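Local coordinates for protein Ras-3 from Cryphonectria parasitica (Cryphonectria parasitica, PDB 4KU4) that belongs to the Ras family of P-loop proteins and holds guanosine-5'-diphosphate, with magnesium nearby, at residues Leu88-Phe93 / Val141-Lys146; Leu20-Val25 / Ala104-Glu109; Asp15-Leu20 / Leu64-Thr69. One frame throughout, in Å; residues are numbered along the deposited sequence. Where two conformers were deposited one is given.

How the contacts relate
Contacts 1 and 3 lie in one sheet, where strands 15-20 and 88-94 are neighbours. Their centres are 12 Å apart. V92 N bonds L20 O at 2.8 Å, and V90 O meets L20 N at 2.9 Å. L20 ends the first segment of contact 3 and begins that of contact 2, where strand 15-20 gives way to the phosphate-binding loop. Contact 2 sets this loop against helix 98-118. Contacts 1 and 2, 8 Å apart between centres, both touch GDP: contact 1 at base and sugar, contact 2 at the beta-phosphate. K146 NZ meets G24 O at 2.8 Å. In contact 3 the D68 side chain is about 4 Å from a bound magnesium ion.

Contact 1. Residues Leu88-Phe93 / Val141-Lys146. With GDP (guanosine-5'-diphosphate), chain C.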
loop_
_atom_site.group_PDB
_atom_site.type_symbol
_atom_site.label_atom_id
_atom_site.label_comp_id
_atom_site.label_asym_id
_atom_site.label_seq_id
_atom_site.Cartn_x
_atom_site.Cartn_y
_atom_site.Cartn_z
ATOM N N LEU A 88 -5.312 5.914 -4.657
ATOM C CA LEU A 88 -5.287 4.546 -4.179
ATOM C C LEU A 88 -4.288 4.454 -3.044
ATOM O O LEU A 88 -3.356 5.252 -2.973
ATOM C CB LEU A 88 -4.870 3.602 -5.301
ATOM C CG LEU A 88 -5.588 3.786 -6.637
ATOM C CD1 LEU A 88 -4.878 3.033 -7.765
ATOM C CD2 LEU A 88 -7.059 3.363 -6.537
ATOM N N PHE A 89 -4.467 3.463 -2.177
ATOM C CA PHE A 89 -3.702 3.370 -0.949
ATOM C C PHE A 89 -3.208 1.982 -0.593
ATOM O O PHE A 89 -3.939 0.995 -0.674
ATOM C CB PHE A 89 -4.525 3.938 0.213
ATOM C CG PHE A 89 -4.861 5.388 0.046
ATOM C CD1 PHE A 89 -4.009 6.368 0.532
ATOM C CD2 PHE A 89 -6.004 5.772 -0.635
ATOM C CE1 PHE A 89 -4.295 7.709 0.368
ATOM C CE2 PHE A 89 -6.303 7.117 -0.803
ATOM C CZ PHE A 89 -5.435 8.087 -0.304
ATOM N N VAL A 90 -1.950 1.932 -0.186
ATOM C CA VAL A 90 -1.346 0.721 0.314
ATOM C C VAL A 90 -0.989 0.985 1.768
ATOM O O VAL A 90 -0.096 1.785 2.059
ATOM C CB VAL A 90 -0.093 0.377 -0.485
ATOM C CG1 VAL A 90 0.558 -0.896 0.062
ATOM C CG2 VAL A 90 -0.439 0.225 -1.981
ATOM N N ILE A 91 -1.712 0.336 2.681
ATOM C CA ILE A 91 -1.486 0.513 4.106
ATOM C C ILE A 91 -0.733 -0.696 4.638
ATOM O O ILE A 91 -1.257 -1.805 4.651
ATOM C CB ILE A 91 -2.817 0.745 4.821
ATOM C CG1 ILE A 91 -3.552 1.888 4.117
ATOM C CG2 ILE A 91 -2.596 1.014 6.319
ATOM C CD1 ILE A 91 -4.823 2.324 4.846
ATOM N N VAL A 92 0.516 -0.465 5.033
ATOM C CA VAL A 92 1.436 -1.542 5.374
ATOM C C VAL A 92 1.572 -1.761 6.885
ATOM O O VAL A 92 1.683 -0.809 7.674
ATOM C CB VAL A 92 2.836 -1.249 4.787
ATOM C CG1 VAL A 92 3.756 -2.452 4.960
ATOM C CG2 VAL A 92 2.719 -0.876 3.321
ATOM N N PHE A 93 1.569 -3.027 7.285
ATOM C CA PHE A 93 1.937 -3.387 8.652
ATOM C C PHE A 93 2.978 -4.508 8.604
ATOM O O PHE A 93 3.249 -5.059 7.532
ATOM C CB PHE A 93 0.710 -3.755 9.491
ATOM C CG PHE A 93 0.098 -5.073 9.156
ATOM C CD1 PHE A 93 0.468 -6.220 9.854
ATOM C CD2 PHE A 93 -0.902 -5.165 8.196
ATOM C CE1 PHE A 93 -0.116 -7.450 9.569
ATOM C CE2 PHE A 93 -1.497 -6.387 7.909
ATOM C CZ PHE A 93 -1.103 -7.532 8.604
ATOM N N VAL A 141 -5.504 -1.289 -0.044
ATOM C CA VAL A 141 -5.056 -2.648 0.246
ATOM C C VAL A 141 -4.251 -2.651 1.536
ATOM O O VAL A 141 -3.358 -1.821 1.728
ATOM C CB VAL A 141 -4.265 -3.313 -0.931
ATOM C CG1 VAL A 141 -3.048 -2.495 -1.331
ATOM C CG2 VAL A 141 -3.866 -4.763 -0.569
ATOM N N LEU A 142 -4.605 -3.556 2.444
ATOM C CA LEU A 142 -3.813 -3.763 3.645
ATOM C C LEU A 142 -2.747 -4.787 3.332
ATOM O O LEU A 142 -3.059 -5.876 2.852
ATOM C CB LEU A 142 -4.673 -4.296 4.779
ATOM C CG LEU A 142 -5.701 -3.407 5.465
ATOM C CD1 LEU A 142 -6.558 -4.333 6.294
ATOM C CD2 LEU A 142 -5.038 -2.336 6.344
ATOM N N VAL A 143 -1.499 -4.447 3.628
ATOM C CA VAL A 143 -0.376 -5.312 3.300
ATOM C C VAL A 143 0.308 -5.821 4.556
ATOM O O VAL A 143 0.771 -5.038 5.378
ATOM C CB VAL A 143 0.655 -4.582 2.414
ATOM C CG1 VAL A 143 1.944 -5.398 2.277
ATOM C CG2 VAL A 143 0.070 -4.261 1.045
ATOM N N GLY A 144 0.355 -7.132 4.720
ATOM C CA GLY A 144 1.096 -7.723 5.831
ATOM C C GLY A 144 2.498 -8.044 5.348
ATOM O O GLY A 144 2.706 -9.072 4.710
ATOM N N ASN A 145 3.456 -7.169 5.658
ATOM C CA ASN A 145 4.814 -7.301 5.133
ATOM C C ASN A 145 5.715 -8.063 6.093
ATOM O O ASN A 145 5.363 -8.261 7.257
ATOM C CB ASN A 145 5.410 -5.926 4.831
ATOM C CG ASN A 145 6.729 -6.015 4.062
ATOM O OD1 ASN A 145 6.855 -6.794 3.115
ATOM N ND2 ASN A 145 7.705 -5.196 4.452
ATOM N N LYS A 146 6.865 -8.494 5.576
ATOM C CA LYS A 146 7.850 -9.296 6.299
ATOM C C LYS A 146 7.346 -10.721 6.527
ATOM O O LYS A 146 7.611 -11.330 7.562
ATOM C CB LYS A 146 8.277 -8.634 7.621
ATOM C CG LYS A 146 8.505 -7.127 7.556
ATOM C CD LYS A 146 9.497 -6.669 8.611
ATOM C CE LYS A 146 9.647 -5.142 8.607
ATOM N NZ LYS A 146 10.319 -4.657 9.849
HETATM P PB GDP C . 9.593 1.873 6.529
HETATM O O1B GDP C . 9.887 2.604 5.240
HETATM O O2B GDP C . 8.118 1.483 6.566
HETATM O O3B GDP C . 9.944 2.737 7.723
HETATM O O3A GDP C . 10.475 0.515 6.556
HETATM P PA GDP C . 11.849 0.207 5.734
HETATM O O1A GDP C . 11.590 -0.073 4.270
HETATM O O2A GDP C . 12.885 1.292 5.907
HETATM O "O5'" GDP C . 12.334 -1.160 6.413
HETATM C "C5'" GDP C . 12.604 -1.172 7.818
HETATM C "C4'" GDP C . 13.434 -2.410 8.111
HETATM O "O4'" GDP C . 12.648 -3.528 7.756
HETATM C "C3'" GDP C . 14.699 -2.490 7.279
HETATM O "O3'" GDP C . 15.764 -3.039 8.078
HETATM C "C2'" GDP C . 14.340 -3.466 6.185
HETATM O "O2'" GDP C . 15.480 -4.181 5.710
HETATM C "C1'" GDP C . 13.369 -4.386 6.898
HETATM N N9 GDP C . 12.374 -5.001 5.997
HETATM C C8 GDP C . 11.492 -4.361 5.203
HETATM N N7 GDP C . 10.719 -5.252 4.541
HETATM C C5 GDP C . 11.103 -6.482 4.926
HETATM C C6 GDP C . 10.714 -7.866 4.615
HETATM O O6 GDP C . 9.800 -8.098 3.808
HETATM N N1 GDP C . 11.363 -8.861 5.238
HETATM C C2 GDP C . 12.352 -8.650 6.107
HETATM N N2 GDP C . 12.950 -9.728 6.670
HETATM N N3 GDP C . 12.770 -7.403 6.440
HETATM C C4 GDP C . 12.191 -6.313 5.884
#
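The first torsion of F93 places CG between its backbone N and carbonyl carbon (chi1 73°), which turns the ring across the neighbouring strand and over G144. V90 CG1, trans to its own N (chi1 179°), reaches V143 CG2 at 3.5 Å. On the same face V90 CG2 lies beside V141 CG1, the two valines pointing the same way.

The backbones are parallel strands, joined by five N-H...O bonds. They start at V141 N to F89 O and end at N145 N to F93 O. The straightest is F93 N to V143 O, at 2.9 Å and 177°.

F93 and I91 lie on the opposite face from the valines. One face of the F93 ring takes G144 CA in a CH-pi contact, 3.7 Å from CA to the ring centroid and offset toward the rim. Earlier along the strands, on the F93 side, I91 CB and CG2 meet L142 CD2. Helix 98-118 packs on this side through A104 on I91 and S100 on F93.

N145 and K146 carry the strand end into the nucleotide pocket, and with D148 they fit the NKxD motif of Ras proteins. N145 ND2 lies 3.0 Å from N7 of GDP and is hydrogen-bonded to V25 O. N145 OD1 is bonded to T174 OG1 and A176 N. The extended K146 chain runs over the guanine, with CG 3.8 Å from C6 of GDP and CD 3.8 Å from C4. Its NZ makes a weak bond to GDP O4' at 3.3 Å. NZ is also bonded to G24 O and forms a salt bridge with D94.

The base is thus held partly by apolar lysine methylenes, while D94 probably offsets part of the lysine charge. The several bonds to the N145 amide probably fix its rotation beside N7.

Contact 2. Residues Leu20-Val25 / Ala104-Glu109. With GDP (guanosine-5'-diphosphate), chain C.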
loop_
_atom_site.group_PDB
_atom_site.type_symbol
_atom_site.label_atom_id
_atom_site.label_comp_id
_atom_site.label_asym_id
_atom_site.label_seq_id
_atom_site.Cartn_x
_atom_site.Cartn_y
_atom_site.Cartn_z
ATOM N N LEU A 20 1.053 4.148 3.310
ATOM C CA LEU A 20 0.839 4.519 4.720
ATOM C C LEU A 20 1.238 3.359 5.624
ATOM O O LEU A 20 1.307 2.211 5.175
ATOM C CB LEU A 20 -0.623 4.892 4.967
ATOM C CG LEU A 20 -1.198 6.057 4.163
ATOM C CD1 LEU A 20 -2.734 6.120 4.272
ATOM C CD2 LEU A 20 -0.551 7.365 4.589
ATOM N N GLY A 21 1.497 3.669 6.892
ATOM C CA GLY A 21 1.945 2.691 7.867
ATOM C C GLY A 21 2.963 3.268 8.840
ATOM O O GLY A 21 3.638 4.252 8.537
ATOM N N GLU A 22 3.082 2.657 10.014
ATOM C CA GLU A 22 4.071 3.121 10.984
ATOM C C GLU A 22 5.487 2.947 10.463
ATOM O O GLU A 22 5.725 2.221 9.498
ATOM C CB GLU A 22 3.938 2.356 12.298
ATOM C CG GLU A 22 2.747 2.744 13.134
ATOM C CD GLU A 22 2.838 2.178 14.540
ATOM O OE1 GLU A 22 3.359 1.048 14.698
ATOM O OE2 GLU A 22 2.402 2.868 15.484
ATOM N N GLY A 23 6.436 3.608 11.116
ATOM C CA GLY A 23 7.834 3.441 10.763
ATOM C C GLY A 23 8.313 2.015 10.924
ATOM O O GLY A 23 7.944 1.331 11.876
ATOM N N GLY A 24 9.135 1.569 9.979
ATOM C CA GLY A 24 9.787 0.284 10.065
ATOM C C GLY A 24 8.993 -0.895 9.533
ATOM O O GLY A 24 9.448 -2.015 9.660
ATOM N N VAL A 25 7.830 -0.656 8.917
ATOM C CA VAL A 25 6.978 -1.778 8.496
ATOM C C VAL A 25 7.407 -2.316 7.138
ATOM O O VAL A 25 7.127 -3.475 6.794
ATOM C CB VAL A 25 5.471 -1.444 8.517
ATOM C CG1 VAL A 25 4.974 -1.240 9.984
ATOM C CG2 VAL A 25 5.156 -0.251 7.616
ATOM N N ALA A 104 -2.363 0.267 11.416
ATOM C CA ALA A 104 -2.895 0.157 10.067
ATOM C C ALA A 104 -4.431 0.257 10.043
ATOM O O ALA A 104 -5.004 0.908 9.174
ATOM C CB ALA A 104 -2.433 -1.131 9.433
ATOM N N GLU A 105 -5.086 -0.402 10.991
ATOM C CA GLU A 105 -6.541 -0.332 11.114
ATOM C C GLU A 105 -6.991 1.109 11.368
ATOM O O GLU A 105 -7.919 1.600 10.727
ATOM C CB GLU A 105 -6.998 -1.235 12.253
ATOM C CG GLU A 105 -8.501 -1.291 12.453
ATOM C CD GLU A 105 -8.910 -2.275 13.534
ATOM O OE1 GLU A 105 -8.030 -2.810 14.246
ATOM O OE2 GLU A 105 -10.130 -2.517 13.669
ATOM N N ARG A 106 -6.320 1.790 12.290
ATOM C CA ARG A 106 -6.576 3.216 12.517
ATOM C C ARG A 106 -6.357 4.074 11.263
ATOM O O ARG A 106 -7.131 4.990 10.990
ATOM C CB ARG A 106 -5.717 3.738 13.674
ATOM C CG ARG A 106 -5.999 3.057 15.007
ATOM C CD ARG A 106 -5.377 3.843 16.155
ATOM N NE ARG A 106 -3.921 3.840 16.093
ATOM C CZ ARG A 106 -3.150 2.977 16.741
ATOM N NH1 ARG A 106 -3.696 2.050 17.510
ATOM N NH2 ARG A 106 -1.830 3.054 16.628
ATOM N N LEU A 107 -5.299 3.776 10.512
ATOM C CA LEU A 107 -4.981 4.502 9.290
ATOM C C LEU A 107 -6.047 4.307 8.230
ATOM O O LEU A 107 -6.401 5.237 7.517
ATOM C CB LEU A 107 -3.613 4.073 8.752
ATOM C CG LEU A 107 -2.464 4.526 9.631
ATOM C CD1 LEU A 107 -1.183 3.768 9.309
ATOM C CD2 LEU A 107 -2.291 6.034 9.439
ATOM N N PHE A 108 -6.570 3.096 8.117
ATOM C CA PHE A 108 -7.679 2.868 7.200
ATOM C C PHE A 108 -8.847 3.819 7.509
ATOM O O PHE A 108 -9.417 4.428 6.606
ATOM C CB PHE A 108 -8.153 1.413 7.259
ATOM C CG PHE A 108 -9.364 1.150 6.426
ATOM C CD1 PHE A 108 -9.239 0.795 5.090
ATOM C CD2 PHE A 108 -10.629 1.282 6.966
ATOM C CE1 PHE A 108 -10.357 0.570 4.313
ATOM C CE2 PHE A 108 -11.752 1.053 6.201
ATOM C CZ PHE A 108 -11.613 0.701 4.861
ATOM N N GLU A 109 -9.197 3.959 8.784
ATOM C CA GLU A 109 -10.300 4.854 9.143
ATOM C C GLU A 109 -9.985 6.304 8.791
ATOM O O GLU A 109 -10.870 7.009 8.320
ATOM C CB GLU A 109 -10.689 4.733 10.625
ATOM C CG GLU A 109 -12.191 4.733 10.877
ATOM C CD GLU A 109 -12.715 6.114 11.190
ATOM O OE1 GLU A 109 -13.930 6.244 11.447
ATOM O OE2 GLU A 109 -11.909 7.070 11.187
HETATM P PB GDP C . 9.593 1.873 6.529
HETATM O O1B GDP C . 9.887 2.604 5.240
HETATM O O2B GDP C . 8.118 1.483 6.566
HETATM O O3B GDP C . 9.944 2.737 7.723
HETATM O O3A GDP C . 10.475 0.515 6.556
HETATM P PA GDP C . 11.849 0.207 5.734
HETATM O O1A GDP C . 11.590 -0.073 4.270
HETATM O O2A GDP C . 12.885 1.292 5.907
HETATM O "O5'" GDP C . 12.334 -1.160 6.413
HETATM C "C5'" GDP C . 12.604 -1.172 7.818
HETATM C "C4'" GDP C . 13.434 -2.410 8.111
HETATM O "O4'" GDP C . 12.648 -3.528 7.756
HETATM C "C3'" GDP C . 14.699 -2.490 7.279
HETATM O "O3'" GDP C . 15.764 -3.039 8.078
HETATM C "C2'" GDP C . 14.340 -3.466 6.185
HETATM O "O2'" GDP C . 15.480 -4.181 5.710
HETATM C "C1'" GDP C . 13.369 -4.386 6.898
HETATM N N9 GDP C . 12.374 -5.001 5.997
HETATM C C8 GDP C . 11.492 -4.361 5.203
HETATM N N7 GDP C . 10.719 -5.252 4.541
HETATM C C5 GDP C . 11.103 -6.482 4.926
HETATM C C6 GDP C . 10.714 -7.866 4.615
HETATM O O6 GDP C . 9.800 -8.098 3.808
HETATM N N1 GDP C . 11.363 -8.861 5.238
HETATM C C2 GDP C . 12.352 -8.650 6.107
HETATM N N2 GDP C . 12.950 -9.728 6.670
HETATM N N3 GDP C . 12.770 -7.403 6.440
HETATM C C4 GDP C . 12.191 -6.313 5.884
#
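L107 lays its CD1 methyl on the backbone of G21. CD1 is 3.6 Å from G21 CA and also 3.6 Å from G21 N. The leucine points from helix 98-118 toward the loop, and CG trans to the carbonyl carbon (chi1 -69°) carries CD1 to G21. G21 takes backbone angles that suit glycine, with a positive phi of 143°.

Nearer the surface, R106 and E22 approach each other. E22 OE2 sits at the edge of the guanidinium, near its plane, 4.4 Å from R106 NH2. This is too long for a salt bridge, so any attraction is at longer range. E22 OE1 makes a long, weak ion pair with R97.

From E22 to V25 the loop makes a type II turn that offers backbone amides to GDP. G24 N bonds O3B of GDP at 2.7 Å. V25 N bonds GDP O2B weakly. The segment fits the start of a P-loop, which continues into helix 27-35.

L107 also touches R79 of helix 77-84, and L20 packs on W82 of that helix. V25 rests on V92 of strand 88-94. Through L107, helix 98-118 backs the loop as it leaves strand 15-20, with helix 77-84 beside it.

Contact 3. Residues Asp15-Leu20 / Leu64-Thr69; sequences DKIAML and LEILDT
The side chain that ends in the D15 carboxylate crosses that of L64, with L64 CD2 3.8 Å from D15 CB and 3.9 Å from D15 OD2. D15 OD1 is also close to E87 OE1, two like charges together, which could raise the pKa of one of them. The D68 carboxylate turns one oxygen back to its own chain: OD1 takes a weak bond from T69 N at 2.9 Å. Its OD2 is bonded to T28 OG1, and the D68 side chain comes within about 4 Å of a bound magnesium ion.

The two strands form a parallel pair in the central sheet of the Ras P-loop fold, with strand 88-94 on the other side of 15-20. The parallel backbone bonds start with E65 N to D15 O, at 2.9 Å and 177°. I17 N to E65 O, L67 N to I17 O and M19 N to L67 O follow.

I17, I66, D15 and L64 share one face. M19 folds over I66 on that side. Its chain bends at chi2 (-65°) and again at chi3, bringing CG to 3.6 Å and SD to 3.7 Å from I66 CG2. T31 of helix 27-35 and F186 of helix 182-196 touch both M19 and I66.

K16 and E65 lie on the other face with A18 and L67. K16 NZ stays 5.8 Å from E65 OE2, so the pair is at most a longer-range attraction. W82 of helix 77-84 packs on L67 and T69.

Past the strand end, D68 and T69 begin a DTAG sequence, consistent with the DxxG motif of the family. Beyond the last amide bond, M19 O is taken by a side-chain hydroxyl, T69 OG1. It donates to M19 O at 2.7 Å, from above the carbonyl plane and 39° out of it.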
loop_
_atom_site.group_PDB
_atom_site.type_symbol
_atom_site.label_atom_id
_atom_site.label_comp_id
_atom_site.label_asym_id
_atom_site.label_seq_id
_atom_site.Cartn_x
_atom_site.Cartn_y
_atom_site.Cartn_z
ATOM N N ASP A 15 -1.889 6.409 -12.358
ATOM C CA ASP A 15 -2.418 6.133 -11.016
ATOM C C ASP A 15 -1.529 6.667 -9.901
ATOM O O ASP A 15 -0.319 6.438 -9.899
ATOM C CB ASP A 15 -2.609 4.633 -10.831
ATOM C CG ASP A 15 -3.628 4.061 -11.781
ATOM O OD1 ASP A 15 -4.843 4.195 -11.494
ATOM O OD2 ASP A 15 -3.215 3.464 -12.801
ATOM N N LYS A 16 -2.141 7.347 -8.937
ATOM C CA LYS A 16 -1.401 7.909 -7.812
ATOM C C LYS A 16 -1.697 7.107 -6.562
ATOM O O LYS A 16 -2.820 7.106 -6.071
ATOM C CB LYS A 16 -1.786 9.381 -7.602
ATOM C CG LYS A 16 -1.263 10.329 -8.668
ATOM C CD LYS A 16 -2.134 11.567 -8.751
ATOM C CE LYS A 16 -1.537 12.636 -9.655
ATOM N NZ LYS A 16 -2.559 13.664 -10.057
ATOM N N ILE A 17 -0.685 6.421 -6.051
ATOM C CA ILE A 17 -0.834 5.598 -4.870
ATOM C C ILE A 17 -0.027 6.174 -3.711
ATOM O O ILE A 17 1.129 6.568 -3.891
ATOM C CB ILE A 17 -0.297 4.186 -5.136
ATOM C CG1 ILE A 17 -0.905 3.619 -6.420
ATOM C CG2 ILE A 17 -0.580 3.314 -3.956
ATOM C CD1 ILE A 17 -0.344 2.275 -6.811
ATOM N N ALA A 18 -0.624 6.214 -2.518
ATOM C CA ALA A 18 0.139 6.586 -1.328
ATOM C C ALA A 18 0.446 5.375 -0.422
ATOM O O ALA A 18 -0.412 4.533 -0.194
ATOM C CB ALA A 18 -0.568 7.716 -0.546
ATOM N N MET A 19 1.686 5.290 0.054
ATOM C CA MET A 19 2.054 4.351 1.120
ATOM C C MET A 19 1.718 4.935 2.481
ATOM O O MET A 19 2.042 6.078 2.757
ATOM C CB MET A 19 3.548 4.073 1.086
ATOM C CG MET A 19 4.050 3.705 -0.279
ATOM S SD MET A 19 3.354 2.147 -0.846
ATOM C CE MET A 19 4.130 1.003 0.287
ATOM N N LEU A 20 1.053 4.148 3.310
ATOM C CA LEU A 20 0.839 4.519 4.720
ATOM C C LEU A 20 1.238 3.359 5.624
ATOM O O LEU A 20 1.307 2.211 5.175
ATOM C CB LEU A 20 -0.623 4.892 4.967
ATOM C CG LEU A 20 -1.198 6.057 4.163
ATOM C CD1 LEU A 20 -2.734 6.120 4.272
ATOM C CD2 LEU A 20 -0.551 7.365 4.589
ATOM N N LEU A 64 2.450 3.901 -12.548
ATOM C CA LEU A 64 2.109 4.156 -11.161
ATOM C C LEU A 64 3.095 5.165 -10.586
ATOM O O LEU A 64 4.298 5.064 -10.806
ATOM C CB LEU A 64 2.169 2.857 -10.364
ATOM C CG LEU A 64 1.516 1.621 -10.995
ATOM C CD1 LEU A 64 1.615 0.384 -10.085
ATOM C CD2 LEU A 64 0.062 1.923 -11.338
ATOM N N GLU A 65 2.573 6.157 -9.871
ATOM C CA GLU A 65 3.411 7.079 -9.120
ATOM C C GLU A 65 3.121 6.799 -7.652
ATOM O O GLU A 65 1.987 6.939 -7.196
ATOM C CB GLU A 65 3.084 8.532 -9.484
ATOM C CG GLU A 65 3.992 9.573 -8.830
ATOM C CD GLU A 65 3.939 10.893 -9.567
ATOM O OE1 GLU A 65 4.976 11.297 -10.139
ATOM O OE2 GLU A 65 2.855 11.514 -9.599
ATOM N N ILE A 66 4.146 6.382 -6.918
ATOM C CA ILE A 66 3.937 5.948 -5.539
ATOM C C ILE A 66 4.597 6.919 -4.576
ATOM O O ILE A 66 5.810 7.110 -4.602
ATOM C CB ILE A 66 4.492 4.520 -5.321
ATOM C CG1 ILE A 66 3.777 3.535 -6.242
ATOM C CG2 ILE A 66 4.306 4.076 -3.883
ATOM C CD1 ILE A 66 4.711 2.682 -7.024
ATOM N N LEU A 67 3.771 7.537 -3.737
ATOM C CA LEU A 67 4.247 8.401 -2.671
ATOM C C LEU A 67 4.686 7.603 -1.441
ATOM O O LEU A 67 3.869 7.027 -0.731
ATOM C CB LEU A 67 3.162 9.414 -2.294
ATOM C CG LEU A 67 3.619 10.483 -1.304
ATOM C CD1 LEU A 67 4.616 11.427 -1.940
ATOM C CD2 LEU A 67 2.422 11.246 -0.757
ATOM N N ASP A 68 5.991 7.556 -1.203
ATOM C CA ASP A 68 6.519 6.955 0.010
ATOM C C ASP A 68 6.369 8.040 1.064
ATOM O O ASP A 68 6.428 9.232 0.737
ATOM C CB ASP A 68 7.995 6.568 -0.194
ATOM C CG ASP A 68 8.551 5.714 0.936
ATOM O OD1 ASP A 68 7.771 5.251 1.788
ATOM O OD2 ASP A 68 9.779 5.490 0.970
ATOM N N THR A 69 6.121 7.640 2.306
ATOM C CA THR A 69 5.822 8.597 3.368
ATOM C C THR A 69 6.534 8.242 4.657
ATOM O O THR A 69 6.950 7.110 4.874
ATOM C CB THR A 69 4.316 8.663 3.690
ATOM O OG1 THR A 69 3.876 7.392 4.195
ATOM C CG2 THR A 69 3.490 9.040 2.446
#